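Local atomic coordinates of blue-light-activated histidine kinase 2 (Erythrobacter litoralis HTCC2594, PDB entry 4R39), a protein that uses ATP to phosphorylate itself on a histidine in response to blue light, a photosensing step involved in increased bacterial virulence. Residues A[165-170]-A[209-214]; A[176-181]-A[203-208]; A[20-25]-A[64-69]. All blocks are in the same frame, centred on the assembly; numbering follows the deposited sequence.

Interaction 1 (A[165-170]-A[209-214]); sequences TVEDDG and GTIVNI. With ANP (phosphoaminophosphonic acid-adenylate ester), chain F.
Asp168 OD2, which lies beside the side chain of Thr210, collects one firm hydrogen bond and two weak ones. ANP N6 donates to it at 2.8 Å, and two waters reach it weakly. Water 2 also hydrogen-bonds Thr210 OG1, 2.7 Å away, so both pocket side chains share one solvent molecule. With CG beside the backbone N (chi1 -62°), the Asp168 carboxylate runs alongside Thr210, whose CB touches OD2 at 3.4 Å.

Behind them the backbones pair as antiparallel strands. Val166 and Val212 form a hydrogen-bonded pair, with Val212 N meeting Val166 O almost straight at 3.0 Å and the reciprocal bond equally long. Asp168 N donates to Thr210 O at 2.9 Å, which carries the pairing up to the nucleotide pocket. The two valines, branched and suited to strands, face Val133 of helix 120-140. On the opposite face Glu167 lays its CG against Ile211 CG1 at 3.9 Å, while its carboxylate turns to Arg153. Gly209 has a positive phi (131°), a backbone conformation that glycine reaches readily.

Asp168 and Gly170 belong to the DxGxG signature of the Bergerat fold. A carboxylate taking the N6 amino hydrogen reads the base as adenine, since a purine bearing a carbonyl at C6 would offer no such donor; this is consistent with ATP as the phosphate source.

Interaction 2 (A[176-181]-A[203-208]); sequences DCDWPN and VTRGGT. With ANP (phosphoaminophosphonic acid-adenylate ester), chain F.
Trp179 and Val203 are the residues whose backbones come nearest, yet their CA atoms stay 8.0 Å apart and no clear hydrogen bond joins the two segments. Residues 203-204 end an edge strand that runs into a glycine-containing turn, whereas 176-181 is irregular, with a cis peptide before Pro180. Side chains, with some backbone oxygens of the loop, bridge the gap.

The indole of Trp179 swings out with CG anti to the backbone N (chi1 -175°) and presents its rim to Val203: CG2 of the valine lies near the ring plane, 3.9 Å from CE3. The same methyl meets Pro180 CD at 4.2 Å, so a compact branched residue fills the angle between indole and proline. Pro180 CB covers one ring face, 3.6 Å above its centre, an arrangement often seen when a cis peptide joins an aromatic residue to proline. Elsewhere along the ring edge, Trp179 NE1 approaches ANP O2A at 3.4 Å.

Arg205, poorly ordered, extends from just beyond the strand toward the backbone and carboxylate of 177-179. Its NH1 forms a long salt bridge with Asp178 OD1 at 3.4 Å; the oxygen stands well out of the guanidinium plane, so charge attraction alone links them. Cys177 O lies near the guanidinium edge, 3.5 Å from NE. Asp178 OD2 takes a hydrogen bond from Asn181 ND2 at 3.2 Å, arriving from above the carboxylate plane.

The loop, between the DxGxG strand end and helix 185-196, probably corresponds to the ATP lid. Apolar packing sets the indole beside the alpha-phosphate and probably carries most of the contact, the charge-only pair being weak.

Interaction 3 (A[20-25]-A[64-69]); sequences DRQLAE and ALQLLY
Tyr69 takes part in both a polar and an aromatic contact with helix 20-25. The polar one is a hydrogen bond from Arg21 NH2 to Tyr69 OH, 2.8 Å long with an N-H...O angle of 158°; the hydroxyl sits in the guanidinium plane, at its edge. The bend at chi3 (63°) turns the guanidinium edge toward the hydroxyl, and arginine NE is held by a salt bridge to Glu18.

The aromatic contact is a CH-pi interaction: Gln22 CG lies over the ring centre, 3.6 Å from the Tyr69 centroid. The extended glutamine carries its flat amide on across the same face, nearly parallel to the ring, while Glu25 CB borders the ring edge, 4.2 Å from CE2.

Purely apolar packing comes last. Leu23 CD2 presses on Leu65 CB at 3.6 Å, the two buried leucines crossing at about a right angle; Leu65 also touches Val38 of helix 32-48.

The helix segments cross at 74°, with axes 9.4 Å apart. Helix 16-27 ends just before His28, the predicted phosphoacceptor, so this packing belongs to the helical part of the kinase, consistent with a HisKA_2-type phosphoacceptor domain.

Overall arrangement
Along the chain, the C-terminal kinase part of a longer photoreceptor, interaction 3 comes first, within the N-terminal helices 16-27 and 58-75, and interactions 1 and 2 follow in the ATP-binding domain. Interaction 2 falls within the stretch of chain that interaction 1 spans. Their centres are 10 Å apart, and they share the mixed sheet, where strand 211-217 lies between strands 161-168 and 200-204; both also touch ANP, one at the adenine and the other at the phosphates. Interaction 3 packs the helical part across the chain's centre, about 28 and 32 Å from them between centres, although Ser57, just before helix 58-75, also binds ANP.

Interaction 1 (A[165-170]-A[209-214])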
loop_
_atom_site.group_PDB
_atom_site.type_symbol
_atom_site.label_atom_id
_atom_site.label_comp_id
_atom_site.label_asym_id
_atom_site.label_seq_id
_atom_site.Cartn_x
_atom_site.Cartn_y
_atom_site.Cartn_z
ATOM N N THR A 165 -5.394 0.384 9.859
ATOM C CA THR A 165 -4.445 0.618 10.942
ATOM C C THR A 165 -3.213 -0.263 10.792
ATOM O O THR A 165 -3.321 -1.433 10.432
ATOM C CB THR A 165 -5.081 0.305 12.315
ATOM O OG1 THR A 165 -6.232 1.130 12.511
ATOM C CG2 THR A 165 -4.086 0.545 13.461
ATOM N N VAL A 166 -2.047 0.310 11.076
ATOM C CA VAL A 166 -0.820 -0.467 11.227
ATOM C C VAL A 166 -0.175 -0.096 12.558
ATOM O O VAL A 166 0.128 1.065 12.805
ATOM C CB VAL A 166 0.151 -0.244 10.054
ATOM C CG1 VAL A 166 1.479 -0.957 10.306
ATOM C CG2 VAL A 166 -0.480 -0.735 8.757
ATOM N N GLU A 167 0.024 -1.101 13.404
ATOM C CA GLU A 167 0.407 -0.918 14.800
ATOM C C GLU A 167 1.740 -1.607 15.108
ATOM O O GLU A 167 1.904 -2.774 14.788
ATOM C CB GLU A 167 -0.671 -1.553 15.684
ATOM C CG GLU A 167 -1.610 -0.596 16.407
ATOM C CD GLU A 167 -2.439 -1.295 17.475
ATOM O OE1 GLU A 167 -2.121 -2.459 17.811
ATOM O OE2 GLU A 167 -3.406 -0.682 17.983
ATOM N N ASP A 168 2.676 -0.894 15.734
ATOM C CA ASP A 168 3.911 -1.493 16.262
ATOM C C ASP A 168 3.918 -1.464 17.773
ATOM O O ASP A 168 3.253 -0.631 18.380
ATOM C CB ASP A 168 5.143 -0.672 15.889
ATOM C CG ASP A 168 5.370 -0.590 14.427
ATOM O OD1 ASP A 168 5.166 -1.616 13.755
ATOM O OD2 ASP A 168 5.765 0.499 13.961
ATOM N N ASP A 169 4.727 -2.333 18.370
ATOM C CA ASP A 169 5.099 -2.180 19.771
ATOM C C ASP A 169 6.595 -1.886 19.880
ATOM O O ASP A 169 7.189 -1.983 20.954
ATOM C CB ASP A 169 4.736 -3.429 20.573
ATOM C CG ASP A 169 5.591 -4.632 20.216
ATOM O OD1 ASP A 169 6.256 -4.624 19.158
ATOM O OD2 ASP A 169 5.578 -5.603 21.001
ATOM N N GLY A 170 7.192 -1.506 18.757
ATOM C CA GLY A 170 8.630 -1.368 18.669
ATOM C C GLY A 170 9.195 -0.009 19.027
ATOM O O GLY A 170 8.788 0.641 19.989
ATOM N N GLY A 209 5.871 2.298 20.603
ATOM C CA GLY A 209 5.684 2.004 19.192
ATOM C C GLY A 209 5.082 3.106 18.335
ATOM O O GLY A 209 4.903 4.244 18.769
ATOM N N THR A 210 4.771 2.732 17.097
ATOM C CA THR A 210 4.150 3.613 16.118
ATOM C C THR A 210 2.760 3.098 15.746
ATOM O O THR A 210 2.609 1.945 15.348
ATOM C CB THR A 210 4.981 3.644 14.827
ATOM O OG1 THR A 210 6.355 3.900 15.147
ATOM C CG2 THR A 210 4.465 4.705 13.870
ATOM N N ILE A 211 1.752 3.953 15.869
ATOM C CA ILE A 211 0.408 3.622 15.404
ATOM C C ILE A 211 -0.012 4.556 14.286
ATOM O O ILE A 211 -0.094 5.766 14.481
ATOM C CB ILE A 211 -0.631 3.733 16.524
ATOM C CG1 ILE A 211 -0.231 2.841 17.701
ATOM C CG2 ILE A 211 -2.018 3.369 15.987
ATOM C CD1 ILE A 211 -1.185 2.914 18.872
ATOM N N VAL A 212 -0.297 3.981 13.123
ATOM C CA VAL A 212 -0.774 4.739 11.973
ATOM C C VAL A 212 -2.225 4.376 11.680
ATOM O O VAL A 212 -2.570 3.200 11.615
ATOM C CB VAL A 212 0.068 4.444 10.727
ATOM C CG1 VAL A 212 -0.370 5.325 9.568
ATOM C CG2 VAL A 212 1.544 4.649 11.034
ATOM N N ASN A 213 -3.061 5.395 11.506
ATOM C CA ASN A 213 -4.473 5.205 11.196
ATOM C C ASN A 213 -4.893 6.039 10.007
ATOM O O ASN A 213 -4.724 7.254 10.010
ATOM C CB ASN A 213 -5.342 5.586 12.390
ATOM C CG ASN A 213 -5.384 4.507 13.440
ATOM O OD1 ASN A 213 -6.062 3.493 13.276
ATOM N ND2 ASN A 213 -4.668 4.719 14.536
ATOM N N ILE A 214 -5.440 5.380 8.994
ATOM C CA ILE A 214 -5.982 6.067 7.832
ATOM C C ILE A 214 -7.480 5.837 7.798
ATOM O O ILE A 214 -7.930 4.698 7.736
ATOM C CB ILE A 214 -5.368 5.567 6.513
ATOM C CG1 ILE A 214 -3.842 5.658 6.558
ATOM C CG2 ILE A 214 -5.879 6.394 5.344
ATOM C CD1 ILE A 214 -3.167 4.467 7.198
HETATM P PG ANP F . 11.590 4.080 1.580
HETATM O O1G ANP F . 11.566 4.946 0.366
HETATM O O2G ANP F . 10.201 4.156 2.317
HETATM O O3G ANP F . 11.849 2.586 1.136
HETATM P PB ANP F . 12.260 4.991 4.154
HETATM O O1B ANP F . 13.422 5.169 5.071
HETATM O O2B ANP F . 11.367 3.837 4.710
HETATM N N3B ANP F . 12.822 4.608 2.617
HETATM P PA ANP F . 10.077 6.531 4.835
HETATM O O1A ANP F . 9.118 5.450 4.521
HETATM O O2A ANP F . 9.574 7.932 4.474
HETATM O O3A ANP F . 11.455 6.329 4.064
HETATM O "O5'" ANP F . 10.443 6.456 6.364
HETATM C "C5'" ANP F . 10.996 7.611 7.013
HETATM C "C4'" ANP F . 11.795 7.188 8.219
HETATM O "O4'" ANP F . 10.927 7.107 9.368
HETATM C "C3'" ANP F . 12.472 5.824 8.143
HETATM O "O3'" ANP F . 13.736 5.919 7.497
HETATM C "C2'" ANP F . 12.618 5.451 9.616
HETATM O "O2'" ANP F . 13.793 6.020 10.181
HETATM C "C1'" ANP F . 11.364 6.080 10.240
HETATM N N9 ANP F . 10.253 5.156 10.440
HETATM C C8 ANP F . 9.199 4.932 9.591
HETATM N N7 ANP F . 8.333 4.055 10.034
HETATM C C5 ANP F . 8.853 3.673 11.263
HETATM C C6 ANP F . 8.404 2.765 12.241
HETATM N N6 ANP F . 7.286 2.044 12.130
HETATM N N1 ANP F . 9.155 2.622 13.355
HETATM C C2 ANP F . 10.276 3.341 13.472
HETATM N N3 ANP F . 10.797 4.225 12.618
HETATM C C4 ANP F . 10.032 4.347 11.526
HETATM O O HOH W 1 3.378 1.071 12.611
HETATM O O HOH W 2 8.121 1.910 15.808
#

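Interaction 2 (A[176-181]-A[203-208])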
loop_
_atom_site.group_PDB
_atom_site.type_symbol
_atom_site.label_atom_id
_atom_site.label_comp_id
_atom_site.label_asym_id
_atom_site.label_seq_id
_atom_site.Cartn_x
_atom_site.Cartn_y
_atom_site.Cartn_z
ATOM N N ASP A 176 12.398 14.002 15.989
ATOM C CA ASP A 176 12.763 14.999 14.993
ATOM C C ASP A 176 12.017 14.747 13.687
ATOM O O ASP A 176 11.615 15.689 13.006
ATOM C CB ASP A 176 14.268 14.967 14.739
ATOM C CG ASP A 176 14.778 13.570 14.458
ATOM O OD1 ASP A 176 14.589 12.686 15.319
ATOM O OD2 ASP A 176 15.355 13.353 13.373
ATOM N N CYS A 177 11.829 13.471 13.352
ATOM C CA CYS A 177 11.159 13.094 12.111
ATOM C C CYS A 177 9.640 13.145 12.261
ATOM O O CYS A 177 9.062 12.402 13.054
ATOM C CB CYS A 177 11.582 11.692 11.674
ATOM S SG CYS A 177 11.040 11.260 10.002
ATOM N N ASP A 178 9.006 14.022 11.488
ATOM C CA ASP A 178 7.558 14.198 11.542
ATOM C C ASP A 178 6.909 13.491 10.361
ATOM O O ASP A 178 6.274 14.118 9.508
ATOM C CB ASP A 178 7.190 15.683 11.530
ATOM C CG ASP A 178 5.702 15.918 11.751
ATOM O OD1 ASP A 178 5.110 15.234 12.614
ATOM O OD2 ASP A 178 5.123 16.779 11.053
ATOM N N TRP A 179 7.085 12.176 10.320
ATOM C CA TRP A 179 6.561 11.358 9.239
ATOM C C TRP A 179 5.034 11.428 9.240
ATOM O O TRP A 179 4.418 11.431 10.308
ATOM C CB TRP A 179 7.051 9.922 9.432
ATOM C CG TRP A 179 6.701 8.981 8.338
ATOM C CD1 TRP A 179 7.486 8.619 7.284
ATOM C CD2 TRP A 179 5.475 8.258 8.196
ATOM N NE1 TRP A 179 6.820 7.716 6.488
ATOM C CE2 TRP A 179 5.583 7.481 7.026
ATOM C CE3 TRP A 179 4.295 8.197 8.939
ATOM C CZ2 TRP A 179 4.559 6.655 6.587
ATOM C CZ3 TRP A 179 3.278 7.378 8.501
ATOM C CH2 TRP A 179 3.416 6.616 7.336
ATOM N N PRO A 180 4.408 11.478 8.050
ATOM C CA PRO A 180 4.988 11.421 6.703
ATOM C C PRO A 180 5.274 12.774 6.044
ATOM O O PRO A 180 5.599 12.778 4.860
ATOM C CB PRO A 180 3.910 10.687 5.911
ATOM C CG PRO A 180 2.644 11.140 6.537
ATOM C CD PRO A 180 2.942 11.339 8.007
ATOM N N ASN A 181 5.168 13.886 6.765
ATOM C CA ASN A 181 5.536 15.179 6.187
ATOM C C ASN A 181 7.033 15.229 5.913
ATOM O O ASN A 181 7.479 15.839 4.942
ATOM C CB ASN A 181 5.136 16.332 7.104
ATOM C CG ASN A 181 3.640 16.427 7.295
ATOM O OD1 ASN A 181 2.897 16.678 6.346
ATOM N ND2 ASN A 181 3.186 16.235 8.528
ATOM N N VAL A 203 -0.760 9.734 13.121
ATOM C CA VAL A 203 0.374 8.962 13.624
ATOM C C VAL A 203 0.615 9.225 15.102
ATOM O O VAL A 203 0.505 10.359 15.564
ATOM C CB VAL A 203 1.677 9.309 12.880
ATOM C CG1 VAL A 203 2.773 8.300 13.228
ATOM C CG2 VAL A 203 1.445 9.350 11.378
ATOM N N THR A 204 0.979 8.170 15.819
ATOM C CA THR A 204 1.205 8.217 17.258
ATOM C C THR A 204 2.568 7.592 17.562
ATOM O O THR A 204 2.847 6.487 17.107
ATOM C CB THR A 204 0.080 7.448 17.979
ATOM O OG1 THR A 204 -1.145 8.184 17.877
ATOM C CG2 THR A 204 0.407 7.213 19.444
ATOM N N ARG A 205 3.401 8.290 18.335
ATOM C CA ARG A 205 4.812 7.921 18.505
ATOM C C ARG A 205 5.143 7.247 19.841
ATOM O O ARG A 205 4.252 6.969 20.647
ATOM C CB ARG A 205 5.686 9.170 18.349
ATOM C CG ARG A 205 6.097 9.455 16.919
ATOM C CD ARG A 205 6.717 10.833 16.760
ATOM N NE ARG A 205 6.656 11.258 15.366
ATOM C CZ ARG A 205 5.536 11.616 14.747
ATOM N NH1 ARG A 205 5.568 11.982 13.474
ATOM N NH2 ARG A 205 4.379 11.603 15.398
ATOM N N GLY A 206 6.434 6.974 20.046
ATOM C CA GLY A 206 6.953 6.515 21.328
ATOM C C GLY A 206 7.717 5.200 21.277
ATOM O O GLY A 206 7.617 4.453 20.307
ATOM N N GLY A 207 8.475 4.916 22.336
ATOM C CA GLY A 207 9.186 3.653 22.466
ATOM C C GLY A 207 8.256 2.475 22.701
ATOM O O GLY A 207 8.680 1.318 22.699
ATOM N N THR A 208 6.982 2.775 22.920
ATOM C CA THR A 208 5.956 1.749 22.974
ATOM C C THR A 208 5.453 1.468 21.560
ATOM O O THR A 208 4.694 0.527 21.348
ATOM C CB THR A 208 4.788 2.175 23.874
ATOM O OG1 THR A 208 4.546 3.582 23.721
ATOM C CG2 THR A 208 5.105 1.865 25.330
HETATM P PG ANP F . 11.590 4.080 1.580
HETATM O O1G ANP F . 11.566 4.946 0.366
HETATM O O2G ANP F . 10.201 4.156 2.317
HETATM O O3G ANP F . 11.849 2.586 1.136
HETATM P PB ANP F . 12.260 4.991 4.154
HETATM O O1B ANP F . 13.422 5.169 5.071
HETATM O O2B ANP F . 11.367 3.837 4.710
HETATM N N3B ANP F . 12.822 4.608 2.617
HETATM P PA ANP F . 10.077 6.531 4.835
HETATM O O1A ANP F . 9.118 5.450 4.521
HETATM O O2A ANP F . 9.574 7.932 4.474
HETATM O O3A ANP F . 11.455 6.329 4.064
HETATM O "O5'" ANP F . 10.443 6.456 6.364
HETATM C "C5'" ANP F . 10.996 7.611 7.013
HETATM C "C4'" ANP F . 11.795 7.188 8.219
HETATM O "O4'" ANP F . 10.927 7.107 9.368
HETATM C "C3'" ANP F . 12.472 5.824 8.143
HETATM O "O3'" ANP F . 13.736 5.919 7.497
HETATM C "C2'" ANP F . 12.618 5.451 9.616
HETATM O "O2'" ANP F . 13.793 6.020 10.181
HETATM C "C1'" ANP F . 11.364 6.080 10.240
HETATM N N9 ANP F . 10.253 5.156 10.440
HETATM C C8 ANP F . 9.199 4.932 9.591
HETATM N N7 ANP F . 8.333 4.055 10.034
HETATM C C5 ANP F . 8.853 3.673 11.263
HETATM C C6 ANP F . 8.404 2.765 12.241
HETATM N N6 ANP F . 7.286 2.044 12.130
HETATM N N1 ANP F . 9.155 2.622 13.355
HETATM C C2 ANP F . 10.276 3.341 13.472
HETATM N N3 ANP F . 10.797 4.225 12.618
HETATM C C4 ANP F . 10.032 4.347 11.526
#

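Interaction 3 (A[20-25]-A[64-69])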
loop_
_atom_site.group_PDB
_atom_site.type_symbol
_atom_site.label_atom_id
_atom_site.label_comp_id
_atom_site.label_asym_id
_atom_site.label_seq_id
_atom_site.Cartn_x
_atom_site.Cartn_y
_atom_site.Cartn_z
ATOM N N ASP A 20 5.953 -5.428 -17.778
ATOM C CA ASP A 20 5.655 -4.081 -18.230
ATOM C C ASP A 20 4.234 -4.001 -18.776
ATOM O O ASP A 20 3.544 -3.001 -18.593
ATOM C CB ASP A 20 6.652 -3.648 -19.298
ATOM C CG ASP A 20 6.550 -2.177 -19.617
ATOM O OD1 ASP A 20 6.853 -1.362 -18.721
ATOM O OD2 ASP A 20 6.169 -1.830 -20.756
ATOM N N ARG A 21 3.806 -5.064 -19.447
ATOM C CA ARG A 21 2.461 -5.125 -20.005
ATOM C C ARG A 21 1.429 -5.047 -18.883
ATOM O O ARG A 21 0.440 -4.318 -18.982
ATOM C CB ARG A 21 2.283 -6.417 -20.804
ATOM C CG ARG A 21 1.051 -6.430 -21.693
ATOM C CD ARG A 21 0.729 -7.830 -22.197
ATOM N NE ARG A 21 0.397 -8.748 -21.109
ATOM C CZ ARG A 21 -0.736 -8.707 -20.411
ATOM N NH1 ARG A 21 -1.650 -7.781 -20.671
ATOM N NH2 ARG A 21 -0.949 -9.589 -19.443
ATOM N N GLN A 22 1.674 -5.795 -17.811
ATOM C CA GLN A 22 0.808 -5.765 -16.639
ATOM C C GLN A 22 0.769 -4.384 -15.985
ATOM O O GLN A 22 -0.300 -3.887 -15.649
ATOM C CB GLN A 22 1.257 -6.818 -15.627
ATOM C CG GLN A 22 0.955 -8.234 -16.074
ATOM C CD GLN A 22 1.557 -9.278 -15.157
ATOM O OE1 GLN A 22 2.007 -8.970 -14.053
ATOM N NE2 GLN A 22 1.573 -10.522 -15.614
ATOM N N LEU A 23 1.927 -3.758 -15.812
ATOM C CA LEU A 23 1.973 -2.450 -15.167
ATOM C C LEU A 23 1.330 -1.373 -16.039
ATOM O O LEU A 23 0.778 -0.401 -15.525
ATOM C CB LEU A 23 3.410 -2.071 -14.808
ATOM C CG LEU A 23 4.101 -3.032 -13.839
ATOM C CD1 LEU A 23 5.557 -2.645 -13.657
ATOM C CD2 LEU A 23 3.385 -3.082 -12.495
ATOM N N ALA A 24 1.391 -1.549 -17.355
ATOM C CA ALA A 24 0.746 -0.606 -18.262
ATOM C C ALA A 24 -0.772 -0.763 -18.212
ATOM O O ALA A 24 -1.497 0.232 -18.194
ATOM C CB ALA A 24 1.253 -0.789 -19.680
ATOM N N GLU A 25 -1.251 -2.004 -18.195
ATOM C CA GLU A 25 -2.684 -2.248 -18.081
ATOM C C GLU A 25 -3.222 -1.592 -16.820
ATOM O O GLU A 25 -4.277 -0.961 -16.848
ATOM C CB GLU A 25 -3.000 -3.747 -18.079
ATOM C CG GLU A 25 -3.296 -4.326 -19.461
ATOM C CD GLU A 25 -4.474 -3.648 -20.142
ATOM O OE1 GLU A 25 -5.296 -3.022 -19.436
ATOM O OE2 GLU A 25 -4.573 -3.737 -21.386
ATOM N N ALA A 64 3.044 -4.949 -5.297
ATOM C CA ALA A 64 1.729 -4.423 -4.935
ATOM C C ALA A 64 0.881 -4.195 -6.182
ATOM O O ALA A 64 -0.329 -4.443 -6.181
ATOM C CB ALA A 64 1.866 -3.129 -4.147
ATOM N N LEU A 65 1.525 -3.728 -7.247
ATOM C CA LEU A 65 0.830 -3.424 -8.491
ATOM C C LEU A 65 0.501 -4.692 -9.280
ATOM O O LEU A 65 -0.524 -4.754 -9.959
ATOM C CB LEU A 65 1.663 -2.463 -9.343
ATOM C CG LEU A 65 1.793 -1.033 -8.804
ATOM C CD1 LEU A 65 2.755 -0.228 -9.656
ATOM C CD2 LEU A 65 0.442 -0.336 -8.748
ATOM N N GLN A 66 1.362 -5.703 -9.187
ATOM C CA GLN A 66 1.100 -6.973 -9.860
ATOM C C GLN A 66 -0.038 -7.721 -9.187
ATOM O O GLN A 66 -0.872 -8.328 -9.854
ATOM C CB GLN A 66 2.341 -7.860 -9.872
ATOM C CG GLN A 66 3.368 -7.462 -10.901
ATOM C CD GLN A 66 4.419 -8.533 -11.102
ATOM O OE1 GLN A 66 4.426 -9.226 -12.123
ATOM N NE2 GLN A 66 5.313 -8.675 -10.129
ATOM N N LEU A 67 -0.058 -7.688 -7.862
ATOM C CA LEU A 67 -1.136 -8.316 -7.121
ATOM C C LEU A 67 -2.449 -7.643 -7.475
ATOM O O LEU A 67 -3.484 -8.302 -7.568
ATOM C CB LEU A 67 -0.878 -8.236 -5.619
ATOM C CG LEU A 67 0.237 -9.159 -5.129
ATOM C CD1 LEU A 67 0.582 -8.853 -3.679
ATOM C CD2 LEU A 67 -0.152 -10.627 -5.291
ATOM N N LEU A 68 -2.400 -6.331 -7.691
ATOM C CA LEU A 68 -3.589 -5.596 -8.095
ATOM C C LEU A 68 -4.005 -6.010 -9.502
ATOM O O LEU A 68 -5.196 -6.167 -9.783
ATOM C CB LEU A 68 -3.343 -4.086 -8.040
ATOM C CG LEU A 68 -4.505 -3.232 -8.566
ATOM C CD1 LEU A 68 -5.699 -3.230 -7.624
ATOM C CD2 LEU A 68 -4.045 -1.811 -8.860
ATOM N N TYR A 69 -3.025 -6.175 -10.387
ATOM C CA TYR A 69 -3.308 -6.598 -11.751
ATOM C C TYR A 69 -4.017 -7.941 -11.737
ATOM O O TYR A 69 -4.966 -8.158 -12.493
ATOM C CB TYR A 69 -2.026 -6.709 -12.578
ATOM C CG TYR A 69 -2.245 -7.457 -13.872
ATOM C CD1 TYR A 69 -2.031 -8.827 -13.949
ATOM C CD2 TYR A 69 -2.694 -6.798 -15.008
ATOM C CE1 TYR A 69 -2.247 -9.519 -15.125
ATOM C CE2 TYR A 69 -2.911 -7.480 -16.190
ATOM C CZ TYR A 69 -2.688 -8.839 -16.244
ATOM O OH TYR A 69 -2.903 -9.518 -17.421
#